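Local coordinates for protein-S-isoprenylcysteine O-methyltransferase (PDB 5V7P) that catalyses the S-adenosyl-L-methionine-dependent methylation of isoprenylated C-terminal cysteine residues of proteins, an integral membrane enzyme of the endoplasmic reticulum, at residues L2-F13 and L101-I112; V188-L198 and E250-F258. One frame throughout, in Å; residues are numbered along the deposited sequence.

Contact 1 pairs two probably membrane-spanning helices, 2-13 on helix 4-29 and 101-112 on helix 90-113; contact 2 joins the loop 188-198, probably cytoplasmic, to the end of helix 231-258 and holds part of the cofactor pocket, with S-adenosylhomocysteine bound. Their centres lie about 26 Å apart and their nearest atoms about 10 Å apart, without touching. The centre of contact 1 lies about 13 Å from the centre of the chain, that of contact 2 about 25 Å. Along the chain the two follow in series, 2-13 meeting 101-112 before 188-198 begins. Contact 1 lies away from the cofactor pocket, although a lipid (MPG) lies along helix 4-29, whereas contact 2 supplies residues that bind S-adenosylmethionine.

Contact 1 (L2-F13 and L101-I112); sequences LSPAGKISLQSF and LFHYSEFLAIAI. With MPG ([(Z)-octadec-9-enyl] (2R)-2,3-bis(oxidanyl)propanoate), chain T.
The rings of Phe13 and Tyr104 lie face on face in an offset stack, centroids 4.0 Å apart and planes 6° from parallel. Phe13 CB also sits over the Tyr104 face, a CH-pi contact. Leu10 CD2 lies at the edge of the Tyr104 ring, near its plane. The Phe107 ring meets the backbone of helix 4-13 with its edge: Ala5 O lies in its plane, 3.7 Å from Phe107 CE1. Ser9 OG approaches the same ring obliquely, 3.2 Å from Phe107 CE1. With chi1 at 68°, this hydroxyl turns back along its own helix and donates to Gly6 O (2.8 Å), which also accepts from Leu10 N on the same face of its carbonyl plane. Gly6 brings the backbones close, its CA 3.8 Å from Ala111 CB. Beyond it, Leu2 CD1 is held among Leu108 CD1, Ala111 CB and Ile112 CG1. Ser3 N-caps helix 4-13, its OG accepting from Gly6 N. On another side of that helix, extended Lys7 donates from NZ to MPG O3 (3.0 Å). The segments run antiparallel, at 154° with axes 9.0 Å apart, consistent with neighbouring transmembrane helices. Helix 59-84 touches both, meeting Ile8, Ser12 and Phe13 on one and Phe107 on the other, while Glu106 makes salt bridges to Arg173 and Lys174 of helix 156-180.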
loop_
_atom_site.group_PDB
_atom_site.type_symbol
_atom_site.label_atom_id
_atom_site.label_comp_id
_atom_site.label_asym_id
_atom_site.label_seq_id
_atom_site.Cartn_x
_atom_site.Cartn_y
_atom_site.Cartn_z
ATOM N N LEU A 2 -11.306 10.853 -18.190
ATOM C CA LEU A 2 -10.502 11.360 -17.085
ATOM C C LEU A 2 -9.075 11.647 -17.549
ATOM O O LEU A 2 -8.834 11.864 -18.734
ATOM C CB LEU A 2 -10.510 10.361 -15.921
ATOM C CG LEU A 2 -9.879 8.984 -16.150
ATOM C CD1 LEU A 2 -9.459 8.385 -14.820
ATOM C CD2 LEU A 2 -10.841 8.044 -16.864
ATOM N N SER A 3 -8.131 11.651 -16.607
ATOM C CA SER A 3 -6.752 11.986 -16.920
ATOM C C SER A 3 -6.196 11.054 -17.996
ATOM O O SER A 3 -6.698 9.943 -18.191
ATOM C CB SER A 3 -5.894 11.898 -15.661
ATOM O OG SER A 3 -5.801 10.560 -15.203
ATOM N N PRO A 4 -5.154 11.488 -18.710
ATOM C CA PRO A 4 -4.558 10.597 -19.725
ATOM C C PRO A 4 -4.077 9.278 -19.147
ATOM O O PRO A 4 -4.447 8.211 -19.652
ATOM C CB PRO A 4 -3.407 11.441 -20.297
ATOM C CG PRO A 4 -3.155 12.511 -19.283
ATOM C CD PRO A 4 -4.479 12.794 -18.660
ATOM N N ALA A 5 -3.266 9.316 -18.088
ATOM C CA ALA A 5 -2.817 8.079 -17.463
ATOM C C ALA A 5 -3.993 7.249 -16.968
ATOM O O ALA A 5 -3.929 6.014 -16.973
ATOM C CB ALA A 5 -1.867 8.393 -16.310
ATOM N N GLY A 6 -5.073 7.905 -16.537
ATOM C CA GLY A 6 -6.251 7.171 -16.109
ATOM C C GLY A 6 -6.940 6.460 -17.258
ATOM O O GLY A 6 -7.416 5.332 -17.105
ATOM N N LYS A 7 -7.003 7.106 -18.426
ATOM C CA LYS A 7 -7.620 6.469 -19.583
ATOM C C LYS A 7 -6.775 5.314 -20.103
ATOM O O LYS A 7 -7.322 4.315 -20.583
ATOM C CB LYS A 7 -7.857 7.495 -20.690
ATOM C CG LYS A 7 -8.878 8.566 -20.340
ATOM C CD LYS A 7 -9.389 9.273 -21.586
ATOM C CE LYS A 7 -10.315 10.430 -21.238
ATOM N NZ LYS A 7 -10.869 11.100 -22.447
ATOM N N ILE A 8 -5.448 5.428 -20.017
ATOM C CA ILE A 8 -4.576 4.332 -20.435
ATOM C C ILE A 8 -4.871 3.086 -19.612
ATOM O O ILE A 8 -5.023 1.984 -20.151
ATOM C CB ILE A 8 -3.098 4.749 -20.318
ATOM C CG1 ILE A 8 -2.798 5.969 -21.203
ATOM C CG2 ILE A 8 -2.169 3.587 -20.668
ATOM C CD1 ILE A 8 -3.270 5.846 -22.632
ATOM N N SER A 9 -4.967 3.242 -18.290
ATOM C CA SER A 9 -5.222 2.091 -17.433
ATOM C C SER A 9 -6.602 1.501 -17.699
ATOM O O SER A 9 -6.777 0.277 -17.667
ATOM C CB SER A 9 -5.082 2.490 -15.967
ATOM O OG SER A 9 -6.112 3.382 -15.578
ATOM N N LEU A 10 -7.594 2.351 -17.970
ATOM C CA LEU A 10 -8.951 1.855 -18.182
ATOM C C LEU A 10 -9.066 1.118 -19.510
ATOM O O LEU A 10 -9.703 0.061 -19.586
ATOM C CB LEU A 10 -9.944 3.020 -18.104
ATOM C CG LEU A 10 -11.438 2.734 -17.901
ATOM C CD1 LEU A 10 -12.108 2.267 -19.187
ATOM C CD2 LEU A 10 -11.678 1.728 -16.777
ATOM N N GLN A 11 -8.449 1.650 -20.566
ATOM C CA GLN A 11 -8.470 0.963 -21.852
ATOM C C GLN A 11 -7.770 -0.387 -21.766
ATOM O O GLN A 11 -8.276 -1.394 -22.276
ATOM C CB GLN A 11 -7.812 1.835 -22.920
ATOM C CG GLN A 11 -8.576 3.107 -23.245
ATOM C CD GLN A 11 -7.786 4.048 -24.133
ATOM O OE1 GLN A 11 -6.586 4.249 -23.936
ATOM N NE2 GLN A 11 -8.454 4.627 -25.124
ATOM N N SER A 12 -6.604 -0.431 -21.118
ATOM C CA SER A 12 -5.841 -1.672 -21.043
ATOM C C SER A 12 -6.517 -2.687 -20.129
ATOM O O SER A 12 -6.523 -3.888 -20.425
ATOM C CB SER A 12 -4.421 -1.379 -20.558
ATOM O OG SER A 12 -3.821 -0.364 -21.339
ATOM N N PHE A 13 -7.095 -2.226 -19.018
ATOM C CA PHE A 13 -7.714 -3.141 -18.065
ATOM C C PHE A 13 -8.937 -3.821 -18.669
ATOM O O PHE A 13 -9.071 -5.048 -18.607
ATOM C CB PHE A 13 -8.090 -2.384 -16.793
ATOM C CG PHE A 13 -8.832 -3.214 -15.786
ATOM C CD1 PHE A 13 -8.161 -4.128 -14.989
ATOM C CD2 PHE A 13 -10.200 -3.069 -15.624
ATOM C CE1 PHE A 13 -8.842 -4.886 -14.058
ATOM C CE2 PHE A 13 -10.886 -3.826 -14.694
ATOM C CZ PHE A 13 -10.207 -4.735 -13.910
ATOM N N LEU A 101 -9.151 -6.443 -8.505
ATOM C CA LEU A 101 -9.993 -5.252 -8.472
ATOM C C LEU A 101 -9.476 -4.238 -7.460
ATOM O O LEU A 101 -9.523 -3.028 -7.709
ATOM C CB LEU A 101 -11.440 -5.634 -8.157
ATOM C CG LEU A 101 -12.275 -6.205 -9.308
ATOM C CD1 LEU A 101 -13.677 -6.554 -8.823
ATOM C CD2 LEU A 101 -12.356 -5.233 -10.484
ATOM N N PHE A 102 -8.979 -4.708 -6.316
ATOM C CA PHE A 102 -8.448 -3.789 -5.316
ATOM C C PHE A 102 -7.322 -2.945 -5.896
ATOM O O PHE A 102 -7.352 -1.711 -5.825
ATOM C CB PHE A 102 -7.950 -4.559 -4.094
ATOM C CG PHE A 102 -7.238 -3.693 -3.093
ATOM C CD1 PHE A 102 -7.946 -3.041 -2.099
ATOM C CD2 PHE A 102 -5.864 -3.519 -3.158
ATOM C CE1 PHE A 102 -7.299 -2.239 -1.182
ATOM C CE2 PHE A 102 -5.211 -2.715 -2.243
ATOM C CZ PHE A 102 -5.929 -2.074 -1.254
ATOM N N HIS A 103 -6.316 -3.597 -6.481
ATOM C CA HIS A 103 -5.129 -2.877 -6.927
ATOM C C HIS A 103 -5.439 -1.958 -8.102
ATOM O O HIS A 103 -4.893 -0.853 -8.189
ATOM C CB HIS A 103 -4.023 -3.868 -7.284
ATOM C CG HIS A 103 -3.430 -4.560 -6.095
ATOM N ND1 HIS A 103 -2.595 -3.922 -5.204
ATOM C CD2 HIS A 103 -3.558 -5.831 -5.645
ATOM C CE1 HIS A 103 -2.232 -4.770 -4.258
ATOM N NE2 HIS A 103 -2.803 -5.936 -4.503
ATOM N N TYR A 104 -6.313 -2.385 -9.017
ATOM C CA TYR A 104 -6.633 -1.531 -10.155
ATOM C C TYR A 104 -7.498 -0.351 -9.733
ATOM O O TYR A 104 -7.183 0.805 -10.039
ATOM C CB TYR A 104 -7.339 -2.315 -11.258
ATOM C CG TYR A 104 -7.830 -1.375 -12.331
ATOM C CD1 TYR A 104 -6.930 -0.703 -13.146
ATOM C CD2 TYR A 104 -9.182 -1.117 -12.495
ATOM C CE1 TYR A 104 -7.362 0.176 -14.109
ATOM C CE2 TYR A 104 -9.625 -0.238 -13.461
ATOM C CZ TYR A 104 -8.707 0.405 -14.264
ATOM O OH TYR A 104 -9.131 1.286 -15.224
ATOM N N SER A 105 -8.611 -0.625 -9.046
ATOM C CA SER A 105 -9.479 0.455 -8.593
ATOM C C SER A 105 -8.719 1.450 -7.727
ATOM O O SER A 105 -9.071 2.635 -7.686
ATOM C CB SER A 105 -10.670 -0.120 -7.825
ATOM O OG SER A 105 -10.236 -0.871 -6.704
ATOM N N GLU A 106 -7.676 0.989 -7.033
ATOM C CA GLU A 106 -6.825 1.901 -6.275
ATOM C C GLU A 106 -6.118 2.883 -7.203
ATOM O O GLU A 106 -6.021 4.078 -6.900
ATOM C CB GLU A 106 -5.806 1.102 -5.464
ATOM C CG GLU A 106 -5.090 1.907 -4.402
ATOM C CD GLU A 106 -5.938 2.139 -3.168
ATOM O OE1 GLU A 106 -5.558 2.996 -2.342
ATOM O OE2 GLU A 106 -6.978 1.463 -3.014
ATOM N N PHE A 107 -5.613 2.393 -8.338
ATOM C CA PHE A 107 -5.007 3.277 -9.328
ATOM C C PHE A 107 -6.039 4.228 -9.915
ATOM O O PHE A 107 -5.780 5.429 -10.056
ATOM C CB PHE A 107 -4.358 2.446 -10.437
ATOM C CG PHE A 107 -3.708 3.269 -11.515
ATOM C CD1 PHE A 107 -4.454 3.777 -12.568
ATOM C CD2 PHE A 107 -2.348 3.526 -11.483
ATOM C CE1 PHE A 107 -3.857 4.533 -13.560
ATOM C CE2 PHE A 107 -1.748 4.279 -12.473
ATOM C CZ PHE A 107 -2.504 4.782 -13.512
ATOM N N LEU A 108 -7.215 3.710 -10.267
ATOM C CA LEU A 108 -8.231 4.547 -10.895
ATOM C C LEU A 108 -8.700 5.641 -9.947
ATOM O O LEU A 108 -8.918 6.784 -10.365
ATOM C CB LEU A 108 -9.405 3.681 -11.349
ATOM C CG LEU A 108 -10.433 4.310 -12.292
ATOM C CD1 LEU A 108 -9.781 4.820 -13.567
ATOM C CD2 LEU A 108 -11.516 3.293 -12.627
ATOM N N ALA A 109 -8.854 5.314 -8.662
ATOM C CA ALA A 109 -9.262 6.319 -7.685
ATOM C C ALA A 109 -8.274 7.479 -7.648
ATOM O O ALA A 109 -8.672 8.650 -7.669
ATOM C CB ALA A 109 -9.402 5.678 -6.303
ATOM N N ILE A 110 -6.975 7.174 -7.597
ATOM C CA ILE A 110 -5.968 8.230 -7.578
ATOM C C ILE A 110 -5.982 9.005 -8.888
ATOM O O ILE A 110 -5.829 10.233 -8.902
ATOM C CB ILE A 110 -4.576 7.637 -7.285
ATOM C CG1 ILE A 110 -4.540 6.993 -5.893
ATOM C CG2 ILE A 110 -3.485 8.696 -7.414
ATOM C CD1 ILE A 110 -4.934 7.913 -4.743
ATOM N N ALA A 111 -6.155 8.306 -10.010
ATOM C CA ALA A 111 -6.215 8.993 -11.295
ATOM C C ALA A 111 -7.394 9.955 -11.346
ATOM O O ALA A 111 -7.275 11.070 -11.868
ATOM C CB ALA A 111 -6.301 7.972 -12.426
ATOM N N ILE A 112 -8.543 9.543 -10.807
ATOM C CA ILE A 112 -9.706 10.424 -10.758
ATOM C C ILE A 112 -9.460 11.570 -9.787
ATOM O O ILE A 112 -9.698 12.741 -10.105
ATOM C CB ILE A 112 -10.965 9.628 -10.367
ATOM C CG1 ILE A 112 -11.316 8.614 -11.457
ATOM C CG2 ILE A 112 -12.150 10.569 -10.110
ATOM C CD1 ILE A 112 -12.379 7.613 -11.036
HETATM C C2 MPG T . -5.797 6.916 -25.966
HETATM C C3 MPG T . -4.504 6.808 -26.777
HETATM C C4 MPG T . -4.644 5.817 -27.930
HETATM C C5 MPG T . -4.898 4.413 -27.384
HETATM C C6 MPG T . -3.984 3.391 -28.055
HETATM C C7 MPG T . -4.725 2.059 -28.178
HETATM C C8 MPG T . -3.779 0.875 -27.961
HETATM C C9 MPG T . -4.424 -0.191 -27.077
HETATM C C10 MPG T . -4.871 0.119 -25.878
HETATM C C11 MPG T . -5.513 -0.939 -24.985
HETATM C C12 MPG T . -6.776 -1.497 -25.637
HETATM C C13 MPG T . -6.704 -3.022 -25.647
HETATM O O1 MPG T . -6.541 8.552 -24.387
HETATM C C1 MPG T . -5.499 7.664 -24.670
HETATM C CXD MPG T . -6.529 11.074 -24.578
HETATM O O2 MPG T . -5.599 12.079 -24.285
HETATM C C21 MPG T . -7.908 11.503 -24.087
HETATM O O3 MPG T . -8.881 10.635 -24.601
HETATM O O4 MPG T . -5.435 9.822 -22.907
HETATM C CX3 MPG T . -6.117 9.783 -23.876
#

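Contact 2 (V188-L198 and E250-F258); sequences VQCEKSSDHVL and EESMLLSFF. With SAH (S-adenosyl-L-homocysteine), chain C.
Phe258 points its edge at the face of His196, a T-shaped pair with planes at 88° and centroids 5.3 Å apart. Leu198 CB stands over the centre of the Phe258 ring, 3.9 Å from its centroid, and Phe257 CB lies over the rim of the opposite face. Phe257 takes Lys192 CB over one face, a CH-pi contact 4.0 Å from the ring centroid, and turns its edge to the Cys190 carbonyl carbon. Met253 CE packs on Cys190 CB at 3.8 Å. Here the loop and helix form part of the cofactor pocket of the isoprenylcysteine methyltransferase family, with an aromatic cluster of His196, Phe257 and Phe258 beside the nucleoside. His196 NE2 donates almost straight (175°) to SAH N3, while Gln189 N holds the ribose at SAH O3'. Glu250, its chain extended beyond CG, accepts the SAH amine at OE2 (2.6 Å). A water joins Gln189 O to SAH O2' and reaches Glu250 O weakly. In the second shell, Tyr212 OH hydrogen-bonds to Glu250 OE1, Leu187 O receives Gln189 NE2, and Asn183 holds Val197 N. Helix 260-268 packs on Leu198 and Leu254 through Tyr262.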
loop_
_atom_site.group_PDB
_atom_site.type_symbol
_atom_site.label_atom_id
_atom_site.label_comp_id
_atom_site.label_asym_id
_atom_site.label_seq_id
_atom_site.Cartn_x
_atom_site.Cartn_y
_atom_site.Cartn_z
ATOM N N VAL A 188 2.080 9.315 3.300
ATOM C CA VAL A 188 1.824 10.234 4.400
ATOM C C VAL A 188 2.642 11.502 4.198
ATOM O O VAL A 188 3.833 11.454 3.862
ATOM C CB VAL A 188 2.151 9.563 5.744
ATOM C CG1 VAL A 188 1.986 10.547 6.899
ATOM C CG2 VAL A 188 1.264 8.346 5.957
ATOM N N GLN A 189 2.001 12.647 4.407
ATOM C CA GLN A 189 2.622 13.947 4.187
ATOM C C GLN A 189 3.100 14.521 5.513
ATOM O O GLN A 189 2.358 14.517 6.502
ATOM C CB GLN A 189 1.638 14.912 3.524
ATOM C CG GLN A 189 1.078 14.417 2.205
ATOM C CD GLN A 189 2.149 14.227 1.149
ATOM O OE1 GLN A 189 2.801 15.184 0.730
ATOM N NE2 GLN A 189 2.339 12.985 0.715
ATOM N N CYS A 190 4.337 15.015 5.530
ATOM C CA CYS A 190 4.886 15.673 6.706
ATOM C C CYS A 190 4.868 17.192 6.596
ATOM O O CYS A 190 5.111 17.872 7.598
ATOM C CB CYS A 190 6.323 15.206 6.954
ATOM S SG CYS A 190 7.498 15.787 5.735
ATOM N N GLU A 191 4.597 17.735 5.413
ATOM C CA GLU A 191 4.494 19.172 5.205
ATOM C C GLU A 191 3.102 19.512 4.698
ATOM O O GLU A 191 2.509 18.756 3.922
ATOM C CB GLU A 191 5.555 19.665 4.215
ATOM C CG GLU A 191 6.971 19.589 4.760
ATOM C CD GLU A 191 8.003 20.141 3.795
ATOM O OE1 GLU A 191 7.716 20.197 2.582
ATOM O OE2 GLU A 191 9.100 20.520 4.255
ATOM N N LYS A 192 2.585 20.655 5.142
ATOM C CA LYS A 192 1.237 21.081 4.791
ATOM C C LYS A 192 1.252 21.770 3.431
ATOM O O LYS A 192 1.941 22.778 3.247
ATOM C CB LYS A 192 0.687 22.025 5.856
ATOM C CG LYS A 192 -0.787 22.368 5.698
ATOM C CD LYS A 192 -1.069 23.782 6.172
ATOM C CE LYS A 192 -2.541 23.988 6.482
ATOM N NZ LYS A 192 -2.918 23.357 7.775
ATOM N N SER A 193 0.495 21.226 2.483
ATOM C CA SER A 193 0.317 21.885 1.200
ATOM C C SER A 193 -0.582 23.107 1.358
ATOM O O SER A 193 -1.458 23.154 2.225
ATOM C CB SER A 193 -0.294 20.920 0.183
ATOM O OG SER A 193 0.432 19.705 0.135
ATOM N N SER A 194 -0.361 24.104 0.503
ATOM C CA SER A 194 -1.156 25.325 0.558
ATOM C C SER A 194 -2.618 25.097 0.198
ATOM O O SER A 194 -3.414 26.037 0.306
ATOM C CB SER A 194 -0.553 26.381 -0.369
ATOM O OG SER A 194 -0.471 25.903 -1.700
ATOM N N ASP A 195 -2.990 23.889 -0.228
ATOM C CA ASP A 195 -4.374 23.555 -0.540
ATOM C C ASP A 195 -4.907 22.425 0.333
ATOM O O ASP A 195 -6.018 21.941 0.092
ATOM C CB ASP A 195 -4.506 23.168 -2.014
ATOM C CG ASP A 195 -3.681 21.950 -2.371
ATOM O OD1 ASP A 195 -2.459 21.961 -2.109
ATOM O OD2 ASP A 195 -4.258 20.975 -2.895
ATOM N N HIS A 196 -4.148 21.993 1.334
ATOM C CA HIS A 196 -4.551 20.873 2.173
ATOM C C HIS A 196 -5.502 21.367 3.257
ATOM O O HIS A 196 -5.136 22.222 4.071
ATOM C CB HIS A 196 -3.319 20.211 2.785
ATOM C CG HIS A 196 -3.608 18.913 3.472
ATOM N ND1 HIS A 196 -2.631 18.176 4.106
ATOM C CD2 HIS A 196 -4.760 18.218 3.620
ATOM C CE1 HIS A 196 -3.169 17.086 4.619
ATOM N NE2 HIS A 196 -4.460 17.087 4.340
ATOM N N VAL A 197 -6.720 20.829 3.268
ATOM C CA VAL A 197 -7.741 21.221 4.228
ATOM C C VAL A 197 -8.175 19.989 5.009
ATOM O O VAL A 197 -7.982 18.847 4.584
ATOM C CB VAL A 197 -8.956 21.889 3.550
ATOM C CG1 VAL A 197 -8.536 23.183 2.866
ATOM C CG2 VAL A 197 -9.610 20.940 2.550
ATOM N N LEU A 198 -8.768 20.237 6.172
ATOM C CA LEU A 198 -9.255 19.160 7.019
ATOM C C LEU A 198 -10.618 18.681 6.539
ATOM O O LEU A 198 -11.497 19.482 6.208
ATOM C CB LEU A 198 -9.337 19.621 8.474
ATOM C CG LEU A 198 -9.860 18.601 9.486
ATOM C CD1 LEU A 198 -9.025 17.329 9.475
ATOM C CD2 LEU A 198 -9.887 19.210 10.881
ATOM N N GLU A 250 0.944 9.776 11.528
ATOM C CA GLU A 250 0.119 10.550 10.608
ATOM C C GLU A 250 -0.660 11.634 11.341
ATOM O O GLU A 250 -0.777 12.761 10.848
ATOM C CB GLU A 250 -0.826 9.614 9.856
ATOM C CG GLU A 250 -1.790 10.312 8.912
ATOM C CD GLU A 250 -2.465 9.345 7.955
ATOM O OE1 GLU A 250 -1.871 8.288 7.661
ATOM O OE2 GLU A 250 -3.590 9.638 7.501
ATOM N N GLU A 251 -1.193 11.317 12.520
ATOM C CA GLU A 251 -1.957 12.296 13.279
ATOM C C GLU A 251 -1.072 13.336 13.951
ATOM O O GLU A 251 -1.543 14.446 14.222
ATOM C CB GLU A 251 -2.818 11.592 14.328
ATOM C CG GLU A 251 -3.953 10.779 13.733
ATOM C CD GLU A 251 -4.983 10.371 14.767
ATOM O OE1 GLU A 251 -4.700 10.504 15.976
ATOM O OE2 GLU A 251 -6.079 9.922 14.372
ATOM N N SER A 252 0.192 13.010 14.228
ATOM C CA SER A 252 1.108 14.020 14.745
ATOM C C SER A 252 1.353 15.109 13.709
ATOM O O SER A 252 1.496 16.286 14.058
ATOM C CB SER A 252 2.429 13.375 15.166
ATOM O OG SER A 252 3.180 12.956 14.041
ATOM N N MET A 253 1.401 14.735 12.426
ATOM C CA MET A 253 1.528 15.734 11.371
ATOM C C MET A 253 0.222 16.492 11.166
ATOM O O MET A 253 0.244 17.684 10.840
ATOM C CB MET A 253 1.959 15.073 10.061
ATOM C CG MET A 253 3.177 14.165 10.170
ATOM S SD MET A 253 4.508 14.853 11.170
ATOM C CE MET A 253 4.867 16.373 10.295
ATOM N N LEU A 254 -0.918 15.822 11.345
ATOM C CA LEU A 254 -2.201 16.496 11.194
ATOM C C LEU A 254 -2.423 17.525 12.294
ATOM O O LEU A 254 -3.047 18.563 12.052
ATOM C CB LEU A 254 -3.336 15.469 11.184
ATOM C CG LEU A 254 -3.452 14.636 9.905
ATOM C CD1 LEU A 254 -4.288 13.389 10.142
ATOM C CD2 LEU A 254 -4.049 15.462 8.771
ATOM N N LEU A 255 -1.922 17.261 13.503
ATOM C CA LEU A 255 -2.061 18.231 14.583
ATOM C C LEU A 255 -1.254 19.491 14.299
ATOM O O LEU A 255 -1.708 20.605 14.587
ATOM C CB LEU A 255 -1.635 17.604 15.910
ATOM C CG LEU A 255 -2.674 16.700 16.579
ATOM C CD1 LEU A 255 -2.048 15.922 17.719
ATOM C CD2 LEU A 255 -3.860 17.516 17.083
ATOM N N SER A 256 -0.055 19.337 13.735
ATOM C CA SER A 256 0.729 20.498 13.336
ATOM C C SER A 256 0.124 21.207 12.133
ATOM O O SER A 256 0.390 22.397 11.931
ATOM C CB SER A 256 2.166 20.079 13.023
ATOM O OG SER A 256 2.214 19.262 11.867
ATOM N N PHE A 257 -0.681 20.507 11.334
ATOM C CA PHE A 257 -1.341 21.130 10.191
ATOM C C PHE A 257 -2.533 21.973 10.630
ATOM O O PHE A 257 -2.644 23.146 10.260
ATOM C CB PHE A 257 -1.805 20.060 9.195
ATOM C CG PHE A 257 -0.687 19.316 8.512
ATOM C CD1 PHE A 257 0.637 19.694 8.668
ATOM C CD2 PHE A 257 -0.975 18.231 7.697
ATOM C CE1 PHE A 257 1.649 19.001 8.029
ATOM C CE2 PHE A 257 0.033 17.537 7.057
ATOM C CZ PHE A 257 1.345 17.920 7.223
ATOM N N PHE A 258 -3.434 21.387 11.418
ATOM C CA PHE A 258 -4.714 22.005 11.723
ATOM C C PHE A 258 -4.908 22.298 13.205
ATOM O O PHE A 258 -5.972 22.802 13.586
ATOM C CB PHE A 258 -5.853 21.111 11.215
ATOM C CG PHE A 258 -5.689 20.684 9.783
ATOM C CD1 PHE A 258 -5.837 21.598 8.752
ATOM C CD2 PHE A 258 -5.380 19.373 9.467
ATOM C CE1 PHE A 258 -5.684 21.210 7.434
ATOM C CE2 PHE A 258 -5.227 18.979 8.152
ATOM C CZ PHE A 258 -5.379 19.900 7.134
HETATM N N SAH C . -5.873 8.404 7.167
HETATM C CA SAH C . -6.902 8.812 6.220
HETATM C CB SAH C . -6.267 9.308 4.926
HETATM C CG SAH C . -5.229 8.365 4.324
HETATM S SD SAH C . -4.353 9.149 2.944
HETATM C C SAH C . -7.861 7.661 5.925
HETATM O O SAH C . -7.579 6.502 6.237
HETATM O OXT SAH C . -8.941 7.856 5.368
HETATM C "C5'" SAH C . -3.052 9.878 3.982
HETATM C "C4'" SAH C . -3.003 11.399 3.914
HETATM O "O4'" SAH C . -4.269 11.941 4.232
HETATM C "C3'" SAH C . -2.005 11.945 4.926
HETATM O "O3'" SAH C . -1.009 12.703 4.280
HETATM C "C2'" SAH C . -2.812 12.804 5.878
HETATM O "O2'" SAH C . -2.166 14.031 6.130
HETATM C "C1'" SAH C . -4.152 12.992 5.173
HETATM N N9 SAH C . -5.311 12.972 6.089
HETATM C C8 SAH C . -5.589 12.059 7.072
HETATM N N7 SAH C . -6.754 12.397 7.667
HETATM C C5 SAH C . -7.228 13.513 7.074
HETATM C C6 SAH C . -8.366 14.274 7.291
HETATM N N6 SAH C . -9.237 13.940 8.239
HETATM N N1 SAH C . -8.585 15.386 6.510
HETATM C C2 SAH C . -7.686 15.737 5.527
HETATM N N3 SAH C . -6.557 14.976 5.318
HETATM C C4 SAH C . -6.333 13.883 6.081
HETATM O O HOH W 1 -0.061 13.514 7.639
#